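Local coordinates for protein IclR family transcriptional regulator (Brucella abortus, PDB 5WHM) that probably binds operator DNA through a helix-turn-helix domain and represses transcription, under the control of a C-terminal GAF-like domain, at residues Ala120-Asp125 with Met129-Val134. Residues are numbered along the deposited sequence; the frame is centred on the assembly and turned at random.
Sequences AMAARD and MVYLDV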
ATOM      1  N   ALA C 120      -2.563  15.057   9.873  1.00 30.15           N
ATOM      2  CA  ALA C 120      -2.496  14.127   8.746  1.00 29.04           C
ATOM      3  C   ALA C 120      -2.430  14.899   7.437  1.00 28.02           C
ATOM      4  O   ALA C 120      -2.811  16.080   7.354  1.00 28.34           O
ATOM      5  CB  ALA C 120      -3.693  13.144   8.724  1.00 29.01           C
HETATM    6  N   MSE C 121      -1.935  14.205   6.416  1.00 27.37           N
HETATM    7  CA  MSE C 121      -1.926  14.683   5.053  1.00 33.28           C
HETATM    8  C   MSE C 121      -2.685  13.656   4.173  1.00 26.25           C
HETATM    9  O   MSE C 121      -2.434  12.464   4.286  1.00 26.26           O
HETATM   10  CB  MSE C 121      -0.497  14.874   4.555  1.00 29.88           C
HETATM   11  CG  MSE C 121      -0.401  15.345   3.120  1.00 31.18           C
HETATM   12 SE   MSE C 121       1.469  15.527   2.549  0.77 38.13          SE
HETATM   13  CE  MSE C 121       2.099  13.649   2.639  1.00 33.12           C
ATOM     14  N   ALA C 122      -3.626  14.138   3.354  1.00 27.85           N
ATOM     15  CA  ALA C 122      -4.556  13.276   2.630  1.00 32.67           C
ATOM     16  C   ALA C 122      -4.742  13.791   1.210  1.00 32.08           C
ATOM     17  O   ALA C 122      -4.505  14.967   0.927  1.00 27.30           O
ATOM     18  CB  ALA C 122      -5.926  13.205   3.331  1.00 29.25           C
ATOM     19  N   ALA C 123      -5.182  12.894   0.313  1.00 27.04           N
ATOM     20  CA  ALA C 123      -5.611  13.282  -1.028  1.00 27.14           C
ATOM     21  C   ALA C 123      -6.796  12.403  -1.435  1.00 29.21           C
ATOM     22  O   ALA C 123      -7.025  11.326  -0.872  1.00 28.27           O
ATOM     23  CB  ALA C 123      -4.469  13.152  -2.056  1.00 29.18           C
ATOM     24  N   ARG C 124      -7.551  12.876  -2.420  1.00 29.14           N
ATOM     25  CA  ARG C 124      -8.793  12.218  -2.790  1.00 31.41           C
ATOM     26  C   ARG C 124      -8.543  11.018  -3.701  1.00 30.17           C
ATOM     27  O   ARG C 124      -7.685  11.071  -4.589  1.00 30.31           O
ATOM     28  CB  ARG C 124      -9.717  13.203  -3.497  1.00 31.42           C
ATOM     29  CG  ARG C 124     -11.056  12.599  -3.874  1.00 34.79           C
ATOM     30  CD  ARG C 124     -11.997  13.649  -4.473  1.00 36.55           C
ATOM     31  NE  ARG C 124     -11.565  14.083  -5.802  1.00 36.73           N
ATOM     32  CZ  ARG C 124     -11.915  13.480  -6.938  1.00 42.00           C
ATOM     33  NH1 ARG C 124     -12.681  12.392  -6.925  1.00 38.35           N
ATOM     34  NH2 ARG C 124     -11.484  13.955  -8.091  1.00 44.17           N
ATOM     35  N   ASP C 125      -9.310   9.944  -3.482  1.00 30.59           N
ATOM     36  CA  ASP C 125      -9.471   8.854  -4.458  1.00 31.57           C
ATOM     37  C   ASP C 125     -10.965   8.544  -4.539  1.00 35.68           C
ATOM     38  O   ASP C 125     -11.553   8.064  -3.560  1.00 33.13           O
ATOM     39  CB  ASP C 125      -8.650   7.592  -4.087  1.00 30.77           C
ATOM     40  CG  ASP C 125      -8.933   6.388  -5.053  1.00 41.03           C
ATOM     41  OD1 ASP C 125      -9.627   5.417  -4.670  1.00 38.18           O
ATOM     42  OD2 ASP C 125      -8.475   6.427  -6.221  1.00 38.02           O
HETATM   43  N   MSE C 129     -11.174  10.269   1.004  1.00 30.40           N
HETATM   44  CA  MSE C 129      -9.866  10.874   1.268  1.00 29.02           C
HETATM   45  C   MSE C 129      -8.952   9.773   1.775  1.00 28.97           C
HETATM   46  O   MSE C 129      -9.346   8.997   2.635  1.00 32.36           O
HETATM   47  CB  MSE C 129      -9.985  12.015   2.309  1.00 29.03           C
HETATM   48  CG  MSE C 129     -10.860  13.208   1.856  1.00 35.62           C
HETATM   49 SE   MSE C 129     -10.343  13.964   0.118  0.68 36.09          SE
HETATM   50  CE  MSE C 129      -8.618  14.701   0.631  1.00 28.56           C
ATOM     51  N   VAL C 130      -7.749   9.668   1.209  1.00 33.13           N
ATOM     52  CA  VAL C 130      -6.777   8.642   1.563  1.00 30.42           C
ATOM     53  C   VAL C 130      -5.656   9.309   2.355  1.00 26.67           C
ATOM     54  O   VAL C 130      -5.021  10.243   1.863  1.00 26.24           O
ATOM     55  CB  VAL C 130      -6.204   7.969   0.296  1.00 27.26           C
ATOM     56  CG1 VAL C 130      -5.255   6.837   0.675  1.00 27.31           C
ATOM     57  CG2 VAL C 130      -7.353   7.469  -0.608  1.00 28.18           C
ATOM     58  N   TYR C 131      -5.357   8.781   3.533  1.00 27.00           N
ATOM     59  CA  TYR C 131      -4.255   9.311   4.347  1.00 26.89           C
ATOM     60  C   TYR C 131      -2.886   8.917   3.756  1.00 27.04           C
ATOM     61  O   TYR C 131      -2.572   7.725   3.644  1.00 27.14           O
ATOM     62  CB  TYR C 131      -4.390   8.767   5.761  1.00 27.87           C
ATOM     63  CG  TYR C 131      -5.239   9.618   6.702  1.00 28.36           C
ATOM     64  CD1 TYR C 131      -6.059  10.635   6.230  1.00 40.27           C
ATOM     65  CD2 TYR C 131      -5.152   9.434   8.062  1.00 38.05           C
ATOM     66  CE1 TYR C 131      -6.806  11.423   7.111  1.00 36.32           C
ATOM     67  CE2 TYR C 131      -5.877  10.202   8.937  1.00 40.88           C
ATOM     68  CZ  TYR C 131      -6.710  11.187   8.464  1.00 43.00           C
ATOM     69  OH  TYR C 131      -7.407  11.938   9.392  1.00 45.94           O
ATOM     70  N   LEU C 132      -2.062   9.911   3.415  1.00 27.76           N
ATOM     71  CA  LEU C 132      -0.702   9.688   2.923  1.00 29.70           C
ATOM     72  C   LEU C 132       0.330   9.705   4.039  1.00 27.32           C
ATOM     73  O   LEU C 132       1.389   9.054   3.922  1.00 28.21           O
ATOM     74  CB  LEU C 132      -0.335  10.768   1.899  1.00 29.15           C
ATOM     75  CG  LEU C 132      -1.436  11.072   0.877  1.00 35.42           C
ATOM     76  CD1 LEU C 132      -1.091  12.278  -0.027  1.00 30.96           C
ATOM     77  CD2 LEU C 132      -1.660   9.808   0.040  1.00 37.74           C
ATOM     78  N   ASP C 133       0.042  10.433   5.115  1.00 27.52           N
ATOM     79  CA  ASP C 133       0.960  10.559   6.229  1.00 35.25           C
ATOM     80  C   ASP C 133       0.145  11.026   7.433  1.00 30.31           C
ATOM     81  O   ASP C 133      -0.878  11.710   7.277  1.00 28.36           O
ATOM     82  CB  ASP C 133       2.135  11.518   5.938  1.00 28.95           C
ATOM     83  CG  ASP C 133       3.347  11.211   6.823  1.00 39.63           C
ATOM     84  OD1 ASP C 133       4.375  11.904   6.741  1.00 40.12           O
ATOM     85  OD2 ASP C 133       3.284  10.233   7.608  1.00 36.90           O
ATOM     86  N   VAL C 134       0.553  10.570   8.609  1.00 30.48           N
ATOM     87  CA  VAL C 134      -0.095  10.880   9.881  1.00 31.49           C
ATOM     88  C   VAL C 134       1.008  11.017  10.913  1.00 33.33           C
ATOM     89  O   VAL C 134       1.887  10.152  11.007  1.00 34.38           O
ATOM     90  CB  VAL C 134      -1.079   9.793  10.368  1.00 41.64           C
ATOM     91  CG1 VAL C 134      -1.813  10.278  11.637  1.00 39.08           C
ATOM     92  CG2 VAL C 134      -2.047   9.394   9.315  1.00 42.01           C
TER
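Met121 and Ala123 bond through their backbones to Asp133, Leu132 and Val130 in an antiparallel beta hairpin, interrupted by a classic beta bulge at which Leu132 and Asp133 both face Met121. The carbonyl of Met121 takes a short bond from Leu132 N (2.7 Å to Met121 O), lying in the carbonyl plane, and a weak one from Asp133 N; Met121 N in turn gives a nearly straight bond to Asp133 O (169°). Beyond the bulge, Ala123 and Val130 exchange a regular pair of bonds.

On the face carrying Tyr131, the small side chains of Ala120 and Ala122 let the ring lie close against the partner strand. The methyl of Ala120 lies over one ring face, CB 3.7 Å from the centroid of Tyr131, a CH-pi contact, while Ala122 CB meets Tyr131 CD1 obliquely at 3.9 Å. Met129, like Met121 present as selenomethionine, is bent at chi2 and chi3 (-53° and -67°) and curls back over the partner strand, bringing SE to 3.7 Å from Arg124 CB. Its long, flexible chain also packs against Val158 and Cys162 of helix 157-165.

At the bulge the side chain of Leu132 points toward the partner strand: its CB lies 3.8 Å from Met121 CE, and its CD1 touches Ala123 CB.

The hairpin thus combines an apolar middle with polar groups that find partners beyond it. Tyr131 OH bonds Asn234 on strand 229-238 of the GAF-like sheet. Asp133 bridges to Arg101 of its own chain and Arg145 of the second subunit; Asp125 to Arg34 of its own chain, in the helix-turn-helix region, and Arg89 of the second subunit. These buried carboxylates, probably ionised, link the hairpin both to its own chain and to its dimer partner.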